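Local coordinates for testis-expressed protein 101 (Mus musculus, PDB 7BPS), which plays a role in fertilization by controlling the binding of sperm to the zona pellucida and sperm migration into the oviduct, at residues 169-174 against 187-192; 48-53 against 120-125; 10-15 against 54-59. One frame throughout, in Å; residues are numbered along the deposited sequence.

Contact 1: residues 169-174 against 187-192; sequences IGCRLM and ETCSYQ
A disulfide ties the loop 169-174 to strand 183-193: Cys171 SG and Cys189 SG are bonded at 2.1 Å with a chi3 of -81°, a cross-link of the kind that staples loops to strands in the Ly6/uPAR fold. Cys171 is also the centre of an inverse gamma turn, which bends the loop at the point where it is bonded to the strand.

The polar part belongs to Glu187. Its CG is anti to the backbone N and the chain is extended beyond, which carries the carboxylate across to the loop backbone. There the two oxygens take consecutive amides. Leu173 N donates to Glu187 OE2 at 2.8 Å, through the syn lone pair and with an N-H...O angle of 141°. Met174 N reaches Glu187 OE1 at 2.8 Å by a straighter path of 164°, also from the syn side but a little out of the carboxylate plane. Glu187 OE2 is also hydrogen-bonded with the hydroxyl of Tyr145, giving that oxygen two partners and OE1 one.

Beyond the disulfide, packing rests on Tyr191, whose ring lies with one face against Gly170. The glycine CA stands 3.5 Å from the ring centroid and almost on its normal, a CH-pi contact.

Strand 183-193 pairs on its flank with strand 143-152, through backbone bonds such as Thr188 with Arg148, and the loop reaches the first domain where Leu173 O accepts from Thr74 OG1.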
ATOM      1  N   ILE A 169       6.980  -6.121 -14.561  1.00 35.06           N
ATOM      2  CA  ILE A 169       6.785  -6.503 -15.988  1.00 35.64           C
ATOM      3  C   ILE A 169       5.289  -6.651 -16.217  1.00 33.26           C
ATOM      4  O   ILE A 169       4.663  -7.446 -15.487  1.00 33.27           O
ATOM      5  CB  ILE A 169       7.550  -7.800 -16.293  1.00 36.69           C
ATOM      6  CG1 ILE A 169       9.054  -7.584 -16.116  1.00 35.60           C
ATOM      7  CG2 ILE A 169       7.197  -8.311 -17.685  1.00 37.08           C
ATOM      8  CD1 ILE A 169       9.836  -8.839 -15.992  1.00 37.60           C
ATOM      9  N   GLY A 170       4.750  -5.891 -17.169  1.00 35.79           N
ATOM     10  CA  GLY A 170       3.296  -5.761 -17.389  1.00 34.06           C
ATOM     11  C   GLY A 170       2.599  -5.128 -16.202  1.00 34.69           C
ATOM     12  O   GLY A 170       3.240  -4.330 -15.483  1.00 33.04           O
ATOM     13  N   CYS A 171       1.328  -5.472 -16.002  1.00 35.61           N
ATOM     14  CA  CYS A 171       0.448  -4.824 -15.008  1.00 35.98           C
ATOM     15  C   CYS A 171       0.592  -5.537 -13.660  1.00 36.09           C
ATOM     16  O   CYS A 171      -0.424  -6.060 -13.167  1.00 35.18           O
ATOM     17  CB  CYS A 171      -0.995  -4.822 -15.494  1.00 33.00           C
ATOM     18  SG  CYS A 171      -1.222  -3.899 -17.030  1.00 35.46           S
ATOM     19  N   ARG A 172       1.789  -5.482 -13.057  1.00 37.45           N
ATOM     20  CA  ARG A 172       2.158  -6.333 -11.887  1.00 36.48           C
ATOM     21  C   ARG A 172       2.845  -5.500 -10.806  1.00 34.08           C
ATOM     22  O   ARG A 172       3.704  -6.032 -10.079  1.00 31.91           O
ATOM     23  CB  ARG A 172       3.019  -7.499 -12.380  1.00 39.37           C
ATOM     24  CG  ARG A 172       2.272  -8.427 -13.320  1.00 43.56           C
ATOM     25  CD  ARG A 172       2.867  -9.830 -13.381  1.00 51.18           C
ATOM     26  NE  ARG A 172       3.614  -9.957 -14.619  1.00 63.63           N
ATOM     27  CZ  ARG A 172       3.300 -10.740 -15.639  1.00 60.71           C
ATOM     28  NH1 ARG A 172       2.265 -11.550 -15.566  1.00 64.77           N
ATOM     29  NH2 ARG A 172       4.056 -10.734 -16.720  1.00 67.10           N
ATOM     30  N   LEU A 173       2.457  -4.234 -10.680  1.00 32.78           N
ATOM     31  CA  LEU A 173       2.834  -3.397  -9.520  1.00 31.88           C
ATOM     32  C   LEU A 173       2.489  -4.168  -8.240  1.00 33.54           C
ATOM     33  O   LEU A 173       3.326  -4.185  -7.310  1.00 33.96           O
ATOM     34  CB  LEU A 173       2.108  -2.048  -9.592  1.00 32.54           C
ATOM     35  CG  LEU A 173       2.368  -1.106  -8.413  1.00 36.11           C
ATOM     36  CD1 LEU A 173       3.861  -0.856  -8.224  1.00 35.34           C
ATOM     37  CD2 LEU A 173       1.634   0.204  -8.587  1.00 34.77           C
ATOM     38  N   MET A 174       1.306  -4.785  -8.178  1.00 30.01           N
ATOM     39  CA  MET A 174       0.866  -5.484  -6.947  1.00 30.92           C
ATOM     40  C   MET A 174       1.160  -6.992  -7.076  1.00 33.91           C
ATOM     41  O   MET A 174       0.590  -7.789  -6.313  1.00 37.14           O
ATOM     42  CB  MET A 174      -0.613  -5.210  -6.665  1.00 31.65           C
ATOM     43  CG  MET A 174      -0.872  -3.818  -6.169  1.00 29.97           C
ATOM     44  SD  MET A 174       0.090  -3.425  -4.680  1.00 34.87           S
ATOM     45  CE  MET A 174      -0.704  -4.472  -3.466  1.00 34.46           C
ATOM     46  N   GLU A 187      -5.880  -4.448 -10.296  1.00 35.57           N
ATOM     47  CA  GLU A 187      -4.837  -3.638 -10.958  1.00 34.06           C
ATOM     48  C   GLU A 187      -5.169  -3.642 -12.443  1.00 31.21           C
ATOM     49  O   GLU A 187      -5.385  -4.715 -12.978  1.00 32.32           O
ATOM     50  CB  GLU A 187      -3.429  -4.190 -10.673  1.00 32.46           C
ATOM     51  CG  GLU A 187      -2.339  -3.475 -11.469  1.00 32.05           C
ATOM     52  CD  GLU A 187      -0.902  -3.806 -11.089  1.00 32.67           C
ATOM     53  OE1 GLU A 187      -0.695  -4.527 -10.098  1.00 31.38           O
ATOM     54  OE2 GLU A 187       0.017  -3.336 -11.795  1.00 31.91           O
ATOM     55  N   THR A 188      -5.173  -2.478 -13.081  1.00 31.41           N
ATOM     56  CA  THR A 188      -5.261  -2.342 -14.553  1.00 34.71           C
ATOM     57  C   THR A 188      -4.123  -1.397 -14.928  1.00 36.12           C
ATOM     58  O   THR A 188      -3.742  -0.567 -14.063  1.00 32.88           O
ATOM     59  CB  THR A 188      -6.672  -1.893 -14.984  1.00 35.80           C
ATOM     60  OG1 THR A 188      -6.960  -0.687 -14.289  1.00 39.74           O
ATOM     61  CG2 THR A 188      -7.768  -2.881 -14.626  1.00 35.61           C
ATOM     62  N   CYS A 189      -3.568  -1.521 -16.127  1.00 34.73           N
ATOM     63  CA  CYS A 189      -2.460  -0.633 -16.536  1.00 35.46           C
ATOM     64  C   CYS A 189      -2.293  -0.606 -18.048  1.00 36.68           C
ATOM     65  O   CYS A 189      -2.820  -1.513 -18.746  1.00 38.08           O
ATOM     66  CB  CYS A 189      -1.166  -1.053 -15.842  1.00 33.82           C
ATOM     67  SG  CYS A 189      -0.107  -2.149 -16.817  1.00 36.13           S
ATOM     68  N   SER A 190      -1.577   0.417 -18.499  1.00 37.32           N
ATOM     69  CA  SER A 190      -0.735   0.418 -19.717  1.00 37.66           C
ATOM     70  C   SER A 190       0.731   0.332 -19.304  1.00 34.63           C
ATOM     71  O   SER A 190       1.117   0.873 -18.218  1.00 34.19           O
ATOM     72  CB  SER A 190      -0.935   1.673 -20.498  1.00 40.50           C
ATOM     73  OG  SER A 190      -2.278   1.801 -20.830  1.00 47.40           O
ATOM     74  N   TYR A 191       1.539  -0.211 -20.194  1.00 34.09           N
ATOM     75  CA  TYR A 191       3.000  -0.306 -20.010  1.00 35.61           C
ATOM     76  C   TYR A 191       3.648  -0.292 -21.384  1.00 38.01           C
ATOM     77  O   TYR A 191       3.030  -0.685 -22.366  1.00 36.31           O
ATOM     78  CB  TYR A 191       3.360  -1.534 -19.177  1.00 36.32           C
ATOM     79  CG  TYR A 191       3.104  -2.852 -19.856  1.00 36.94           C
ATOM     80  CD1 TYR A 191       1.839  -3.431 -19.857  1.00 37.50           C
ATOM     81  CD2 TYR A 191       4.145  -3.538 -20.473  1.00 37.55           C
ATOM     82  CE1 TYR A 191       1.606  -4.651 -20.473  1.00 37.88           C
ATOM     83  CE2 TYR A 191       3.932  -4.764 -21.077  1.00 37.16           C
ATOM     84  CZ  TYR A 191       2.666  -5.325 -21.056  1.00 37.58           C
ATOM     85  OH  TYR A 191       2.462  -6.526 -21.639  1.00 42.49           O
ATOM     86  N   GLN A 192       4.874   0.213 -21.425  1.00 43.21           N
ATOM     87  CA  GLN A 192       5.721   0.255 -22.635  1.00 40.72           C
ATOM     88  C   GLN A 192       7.061  -0.330 -22.214  1.00 40.07           C
ATOM     89  O   GLN A 192       7.777   0.396 -21.501  1.00 36.74           O
ATOM     90  CB  GLN A 192       5.837   1.702 -23.134  1.00 40.72           C
ATOM     91  CG  GLN A 192       4.509   2.375 -23.448  1.00 38.08           C
ATOM     92  CD  GLN A 192       3.829   2.971 -22.246  1.00 39.55           C
ATOM     93  OE1 GLN A 192       2.658   2.688 -22.001  1.00 42.84           O
ATOM     94  NE2 GLN A 192       4.551   3.806 -21.512  1.00 37.44           N
TER

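Contact 2: residues 48-53 against 120-125; sequences DGTRTV and CPTCVA
Between residues 48-53 and 120-125 the backbones approach without pairing, the nearest CA atoms, those of Thr50 and Cys123, being 6.4 Å apart, and the contact is made by side chains and carbonyl oxygens.

Val124 is central. Its second methyl is set between the backbone N and the carbonyl carbon and is aimed at the turn leading into strand 52-61, where Val124 CG2 lies 3.2 Å from Thr50 OG1 and 3.2 Å from Arg51 O. Thr50 OG1 itself donates to Arg51 O at 2.6 Å, in the carbonyl plane and on a lone pair, and the methyl rests against two oxygens already joined to each other. The same hydroxyl is also hydrogen-bonded with Ala47 N. Val53 CG2 lies 4.0 Å from Val124 CB, the two side chains lying alongside and pointing opposite ways.

Towards the other end, Thr122 presents its methyl and turns its hydroxyl back: CG2 meets Asp48 O at 3.4 Å, whereas OG1 donates to Cys120 O at 2.8 Å, from above the carbonyl plane.

The contact joins the two Ly6/uPAR domains. Strand 52-61 hydrogen-bonds with strand 37-46 through Val53 and Ile45, whereas strand 119-126 pairs with 158-163 and 134-136; Val53 further touches Val160, and Thr122 and Asp48 both reach Met135.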
ATOM      1  N   ASP A  48       9.241   7.127  -8.148  1.00 35.66           N
ATOM      2  CA  ASP A  48      10.516   7.860  -8.029  1.00 32.83           C
ATOM      3  C   ASP A  48      10.206   9.329  -7.740  1.00 30.32           C
ATOM      4  O   ASP A  48       9.440   9.919  -8.492  1.00 30.46           O
ATOM      5  CB  ASP A  48      11.305   7.737  -9.330  1.00 38.52           C
ATOM      6  CG  ASP A  48      12.700   8.318  -9.229  1.00 34.76           C
ATOM      7  OD1 ASP A  48      13.166   8.528  -8.093  1.00 31.05           O
ATOM      8  OD2 ASP A  48      13.296   8.501 -10.279  1.00 35.86           O
ATOM      9  N   GLY A  49      10.747   9.874  -6.663  1.00 30.09           N
ATOM     10  CA  GLY A  49      10.634  11.301  -6.333  1.00 30.76           C
ATOM     11  C   GLY A  49       9.241  11.730  -5.868  1.00 31.55           C
ATOM     12  O   GLY A  49       9.056  12.945  -5.723  1.00 29.57           O
ATOM     13  N   THR A  50       8.281  10.826  -5.623  1.00 29.47           N
ATOM     14  CA  THR A  50       6.909  11.270  -5.217  1.00 34.44           C
ATOM     15  C   THR A  50       6.744  11.176  -3.706  1.00 31.36           C
ATOM     16  O   THR A  50       7.620  10.661  -3.039  1.00 32.27           O
ATOM     17  CB  THR A  50       5.760  10.544  -5.938  1.00 31.37           C
ATOM     18  OG1 THR A  50       5.700   9.211  -5.430  1.00 31.17           O
ATOM     19  CG2 THR A  50       5.922  10.563  -7.446  1.00 29.82           C
ATOM     20  N   ARG A  51       5.624  11.669  -3.188  1.00 33.70           N
ATOM     21  CA  ARG A  51       5.177  11.264  -1.834  1.00 33.24           C
ATOM     22  C   ARG A  51       4.731   9.798  -1.881  1.00 29.47           C
ATOM     23  O   ARG A  51       4.683   9.169  -2.996  1.00 27.50           O
ATOM     24  CB  ARG A  51       4.040  12.158  -1.353  1.00 37.64           C
ATOM     25  CG  ARG A  51       4.403  13.631  -1.368  1.00 42.47           C
ATOM     26  CD  ARG A  51       3.346  14.400  -0.611  1.00 47.22           C
ATOM     27  NE  ARG A  51       3.897  15.593  -0.024  1.00 48.18           N
ATOM     28  CZ  ARG A  51       3.831  16.797  -0.564  1.00 52.82           C
ATOM     29  NH1 ARG A  51       3.217  16.966  -1.724  1.00 47.18           N
ATOM     30  NH2 ARG A  51       4.371  17.825   0.076  1.00 54.84           N
ATOM     31  N   THR A  52       4.410   9.262  -0.716  1.00 28.21           N
ATOM     32  CA  THR A  52       4.006   7.854  -0.534  1.00 30.97           C
ATOM     33  C   THR A  52       2.513   7.826  -0.198  1.00 32.59           C
ATOM     34  O   THR A  52       2.092   8.540   0.748  1.00 30.77           O
ATOM     35  CB  THR A  52       4.857   7.199   0.550  1.00 32.70           C
ATOM     36  OG1 THR A  52       6.193   7.207   0.069  1.00 32.75           O
ATOM     37  CG2 THR A  52       4.449   5.781   0.847  1.00 36.04           C
ATOM     38  N   VAL A  53       1.750   7.042  -0.951  1.00 29.75           N
ATOM     39  CA  VAL A  53       0.331   6.758  -0.619  1.00 33.30           C
ATOM     40  C   VAL A  53       0.328   5.742   0.531  1.00 30.85           C
ATOM     41  O   VAL A  53       1.037   4.747   0.439  1.00 31.24           O
ATOM     42  CB  VAL A  53      -0.434   6.244  -1.849  1.00 35.16           C
ATOM     43  CG1 VAL A  53      -1.903   5.983  -1.542  1.00 40.21           C
ATOM     44  CG2 VAL A  53      -0.315   7.235  -2.986  1.00 37.77           C
ATOM     45  N   CYS A 120       9.804   8.318 -18.292  1.00 34.38           N
ATOM     46  CA  CYS A 120       8.395   7.922 -18.070  1.00 33.47           C
ATOM     47  C   CYS A 120       7.691   9.011 -17.273  1.00 32.69           C
ATOM     48  O   CYS A 120       8.249   9.569 -16.313  1.00 28.03           O
ATOM     49  CB  CYS A 120       8.245   6.633 -17.278  1.00 34.12           C
ATOM     50  SG  CYS A 120       9.186   5.234 -17.910  1.00 36.24           S
ATOM     51  N   PRO A 121       6.431   9.313 -17.658  1.00 34.01           N
ATOM     52  CA  PRO A 121       5.547  10.130 -16.839  1.00 30.69           C
ATOM     53  C   PRO A 121       5.462   9.453 -15.473  1.00 30.41           C
ATOM     54  O   PRO A 121       5.306   8.228 -15.408  1.00 29.40           O
ATOM     55  CB  PRO A 121       4.197  10.096 -17.575  1.00 35.26           C
ATOM     56  CG  PRO A 121       4.541   9.686 -18.994  1.00 32.87           C
ATOM     57  CD  PRO A 121       5.793   8.848 -18.901  1.00 34.38           C
ATOM     58  N   THR A 122       5.598  10.248 -14.418  1.00 27.19           N
ATOM     59  CA  THR A 122       5.781   9.748 -13.041  1.00 28.63           C
ATOM     60  C   THR A 122       4.804  10.462 -12.105  1.00 29.11           C
ATOM     61  O   THR A 122       4.819  11.695 -12.064  1.00 31.66           O
ATOM     62  CB  THR A 122       7.235   9.957 -12.588  1.00 28.25           C
ATOM     63  OG1 THR A 122       8.105   9.305 -13.537  1.00 28.56           O
ATOM     64  CG2 THR A 122       7.467   9.483 -11.168  1.00 24.17           C
ATOM     65  N   CYS A 123       4.037   9.713 -11.322  1.00 28.84           N
ATOM     66  CA  CYS A 123       3.159  10.291 -10.272  1.00 30.39           C
ATOM     67  C   CYS A 123       2.571   9.186  -9.386  1.00 30.56           C
ATOM     68  O   CYS A 123       2.568   8.011  -9.778  1.00 28.58           O
ATOM     69  CB  CYS A 123       2.034  11.104 -10.906  1.00 29.19           C
ATOM     70  SG  CYS A 123       0.828  10.075 -11.791  1.00 36.26           S
ATOM     71  N   VAL A 124       2.070   9.591  -8.227  1.00 30.74           N
ATOM     72  CA  VAL A 124       1.145   8.795  -7.389  1.00 30.97           C
ATOM     73  C   VAL A 124       0.094   9.751  -6.851  1.00 31.25           C
ATOM     74  O   VAL A 124       0.392  10.932  -6.582  1.00 30.48           O
ATOM     75  CB  VAL A 124       1.822   8.073  -6.214  1.00 37.36           C
ATOM     76  CG1 VAL A 124       2.816   7.036  -6.686  1.00 43.28           C
ATOM     77  CG2 VAL A 124       2.464   9.049  -5.244  1.00 39.03           C
ATOM     78  N   ALA A 125      -1.118   9.252  -6.727  1.00 33.66           N
ATOM     79  CA  ALA A 125      -2.227  10.015  -6.129  1.00 34.62           C
ATOM     80  C   ALA A 125      -3.350   9.050  -5.738  1.00 33.36           C
ATOM     81  O   ALA A 125      -3.546   8.005  -6.396  1.00 32.85           O
ATOM     82  CB  ALA A 125      -2.707  11.092  -7.086  1.00 34.25           C
TER

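Contact 3: residues 10-15 against 54-59; sequences SQTLSL and VLASKS
Six backbone hydrogen bonds knit strand 10-15 to strand 54-59 as a regular antiparallel ladder in the first Ly6/uPAR domain, with the strand axes 4.8 Å apart and their directions 176° from each other. The bonds come in reciprocal pairs at Ser10-Lys58, Thr12-Ala56 and Ser14-Val54, while Gln11-Ser57 and Leu13-Leu55 are the non-hydrogen-bonded pairs between them. Lys58 N to Ser10 O is short and nearly straight (2.8 Å, 176°); Ser14 N to Val54 O is the most bent of the six, at 144°.

Two waters extend the polar network over the face that carries Ser10, Thr12 and Ser14. One is hydrogen-bonded with Ser10 OG at 2.7 Å and gives weak bonds to Ser10 O and Ala56 O. The other donates to Val54 O and Ser14 OG and bonds with Thr12 OG1 at 2.6 Å, so it bridges the strands and links two side chains of strand 10-15. Ser10, Thr12 and Ser14 all set the hydroxyl oxygen between the backbone N and the carbonyl carbon, and this shared torsion brings each hydroxyl to the water it binds. Ser10 OG is hydrogen-bonded with Ser27 and Ser14 OG with Glu16 as well.

On that same face Lys58 extends its chain away from strand 10-15, and its ammonium lies among four hydrogen-bond acceptors, the carbonyl oxygens of Lys96, Asn94 and Trp25 and Gln8 OE1, more than its three N-H bonds can each serve singly, with a cation-pi contact to Trp25. Val54 packs against Phe23, Val42 and Leu44, and Ala56 against Trp25.

Apolar contact between the two strands lies on the face of Leu13 and Leu55. Leu13 is exposed, but its end swings over the neighbouring strand, and its CD2 comes to 3.6 Å from Leu55 CD2.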
ATOM      1  N   SER A  10      -9.399   2.088  12.895  1.00 37.72           N
ATOM      2  CA  SER A  10      -9.123   3.282  12.066  1.00 38.25           C
ATOM      3  C   SER A  10      -8.982   2.847  10.610  1.00 35.10           C
ATOM      4  O   SER A  10      -8.474   1.745  10.363  1.00 36.21           O
ATOM      5  CB  SER A  10      -7.921   4.044  12.540  1.00 36.24           C
ATOM      6  OG  SER A  10      -6.841   3.169  12.731  1.00 39.04           O
ATOM      7  N   GLN A  11      -9.501   3.672   9.711  1.00 32.99           N
ATOM      8  CA  GLN A  11      -9.300   3.547   8.254  1.00 34.49           C
ATOM      9  C   GLN A  11      -8.807   4.914   7.809  1.00 33.00           C
ATOM     10  O   GLN A  11      -9.552   5.879   8.067  1.00 33.04           O
ATOM     11  CB  GLN A  11     -10.593   3.114   7.553  1.00 34.19           C
ATOM     12  CG  GLN A  11     -11.036   1.691   7.909  1.00 35.14           C
ATOM     13  CD  GLN A  11     -11.777   1.549   9.224  1.00 37.48           C
ATOM     14  OE1 GLN A  11     -12.653   2.336   9.539  1.00 39.58           O
ATOM     15  NE2 GLN A  11     -11.396   0.569  10.032  1.00 43.41           N
ATOM     16  N   THR A  12      -7.585   4.992   7.275  1.00 31.44           N
ATOM     17  CA  THR A  12      -6.965   6.255   6.787  1.00 30.23           C
ATOM     18  C   THR A  12      -6.361   6.024   5.406  1.00 28.46           C
ATOM     19  O   THR A  12      -5.870   4.915   5.102  1.00 27.38           O
ATOM     20  CB  THR A  12      -5.922   6.801   7.772  1.00 33.22           C
ATOM     21  OG1 THR A  12      -4.766   5.955   7.746  1.00 36.04           O
ATOM     22  CG2 THR A  12      -6.456   6.882   9.190  1.00 35.75           C
ATOM     23  N   LEU A  13      -6.466   7.057   4.589  1.00 28.97           N
ATOM     24  CA  LEU A  13      -5.786   7.243   3.300  1.00 29.71           C
ATOM     25  C   LEU A  13      -5.039   8.572   3.389  1.00 30.20           C
ATOM     26  O   LEU A  13      -5.638   9.564   3.771  1.00 32.96           O
ATOM     27  CB  LEU A  13      -6.844   7.289   2.191  1.00 31.48           C
ATOM     28  CG  LEU A  13      -7.774   6.078   2.042  1.00 33.25           C
ATOM     29  CD1 LEU A  13      -8.961   6.414   1.154  1.00 34.45           C
ATOM     30  CD2 LEU A  13      -7.048   4.867   1.490  1.00 32.42           C
ATOM     31  N   SER A  14      -3.779   8.605   3.002  1.00 33.41           N
ATOM     32  CA  SER A  14      -2.966   9.844   3.029  1.00 30.28           C
ATOM     33  C   SER A  14      -1.805   9.752   2.049  1.00 31.71           C
ATOM     34  O   SER A  14      -1.389   8.622   1.663  1.00 28.38           O
ATOM     35  CB  SER A  14      -2.468  10.146   4.410  1.00 28.91           C
ATOM     36  OG  SER A  14      -1.727   9.054   4.947  1.00 30.24           O
ATOM     37  N   LEU A  15      -1.350  10.929   1.627  1.00 33.57           N
ATOM     38  CA  LEU A  15      -0.051  11.139   0.950  1.00 35.64           C
ATOM     39  C   LEU A  15       0.922  11.662   1.994  1.00 37.15           C
ATOM     40  O   LEU A  15       0.574  12.578   2.722  1.00 39.37           O
ATOM     41  CB  LEU A  15      -0.204  12.168  -0.152  1.00 38.43           C
ATOM     42  CG  LEU A  15      -0.896  11.687  -1.402  1.00 43.10           C
ATOM     43  CD1 LEU A  15      -1.075  12.875  -2.347  1.00 50.03           C
ATOM     44  CD2 LEU A  15      -0.062  10.610  -2.050  1.00 44.69           C
ATOM     45  N   VAL A  54      -0.429   6.015   1.583  1.00 28.97           N
ATOM     46  CA  VAL A  54      -0.578   5.125   2.762  1.00 30.07           C
ATOM     47  C   VAL A  54      -2.066   4.779   2.940  1.00 34.53           C
ATOM     48  O   VAL A  54      -2.899   5.715   3.187  1.00 31.13           O
ATOM     49  CB  VAL A  54       0.052   5.764   4.005  1.00 28.71           C
ATOM     50  CG1 VAL A  54       0.034   4.833   5.171  1.00 32.17           C
ATOM     51  CG2 VAL A  54       1.478   6.179   3.730  1.00 32.15           C
ATOM     52  N   LEU A  55      -2.390   3.493   2.731  1.00 33.76           N
ATOM     53  CA  LEU A  55      -3.673   2.846   3.082  1.00 32.01           C
ATOM     54  C   LEU A  55      -3.420   2.062   4.374  1.00 32.38           C
ATOM     55  O   LEU A  55      -2.693   1.043   4.335  1.00 32.69           O
ATOM     56  CB  LEU A  55      -4.153   1.943   1.939  1.00 34.13           C
ATOM     57  CG  LEU A  55      -4.292   2.622   0.573  1.00 35.62           C
ATOM     58  CD1 LEU A  55      -3.019   2.457  -0.256  1.00 35.13           C
ATOM     59  CD2 LEU A  55      -5.481   2.100  -0.218  1.00 35.07           C
ATOM     60  N   ALA A  56      -3.941   2.565   5.493  1.00 33.97           N
ATOM     61  CA  ALA A  56      -3.757   2.008   6.850  1.00 33.42           C
ATOM     62  C   ALA A  56      -5.119   1.630   7.447  1.00 33.86           C
ATOM     63  O   ALA A  56      -6.006   2.514   7.606  1.00 32.30           O
ATOM     64  CB  ALA A  56      -3.014   2.985   7.734  1.00 32.75           C
ATOM     65  N   SER A  57      -5.254   0.350   7.786  1.00 34.77           N
ATOM     66  CA  SER A  57      -6.470  -0.260   8.360  1.00 38.89           C
ATOM     67  C   SER A  57      -6.161  -0.924   9.706  1.00 40.81           C
ATOM     68  O   SER A  57      -5.242  -1.745   9.761  1.00 40.17           O
ATOM     69  CB  SER A  57      -7.054  -1.250   7.422  1.00 38.28           C
ATOM     70  OG  SER A  57      -8.061  -1.960   8.087  1.00 42.06           O
ATOM     71  N   LYS A  58      -6.933  -0.572  10.735  1.00 40.98           N
ATOM     72  CA  LYS A  58      -7.044  -1.332  12.002  1.00 40.46           C
ATOM     73  C   LYS A  58      -8.524  -1.651  12.246  1.00 44.73           C
ATOM     74  O   LYS A  58      -9.366  -0.774  12.030  1.00 39.62           O
ATOM     75  CB  LYS A  58      -6.419  -0.540  13.141  1.00 36.52           C
ATOM     76  CG  LYS A  58      -4.906  -0.436  13.063  1.00 36.90           C
ATOM     77  CD  LYS A  58      -4.282  -0.038  14.376  1.00 35.49           C
ATOM     78  CE  LYS A  58      -2.791   0.211  14.263  1.00 37.50           C
ATOM     79  NZ  LYS A  58      -2.210   0.540  15.586  1.00 37.68           N
ATOM     80  N   SER A  59      -8.834  -2.888  12.636  1.00 46.82           N
ATOM     81  CA  SER A  59     -10.228  -3.344  12.847  1.00 44.65           C
ATOM     82  C   SER A  59     -10.303  -4.675  13.597  1.00 46.03           C
ATOM     83  O   SER A  59      -9.284  -5.405  13.760  1.00 43.85           O
ATOM     84  CB  SER A  59     -10.979  -3.417  11.537  1.00 42.67           C
ATOM     85  OG  SER A  59     -10.562  -4.515  10.751  1.00 44.34           O
TER
HETATM   86  O   HOH W   1      -5.487   2.741  10.404  1.00 32.39           O
HETATM   87  O   HOH W   2      -3.198   6.765   5.824  1.00 31.92           O

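Contacts 2 and 3 share strand 52-61 and meet where Val53 CG2 packs 3.5 Å from Leu15 CD2; contact 1, with its centre about 15 Å from that of contact 2, touches neither. Contact 3 lies within the first domain and depends on regular strand pairing, with buried residues on 54-59 and more open ones on 10-15. Contact 2 joins the two domains by methyl groups set against oxygens and one another, without backbone pairing. Contact 1, in the second domain, fixes an irregular loop with a disulfide and a carboxylate. All three are partly buried, and contacts 1 and 3 sit on opposite sides of the chain's centre.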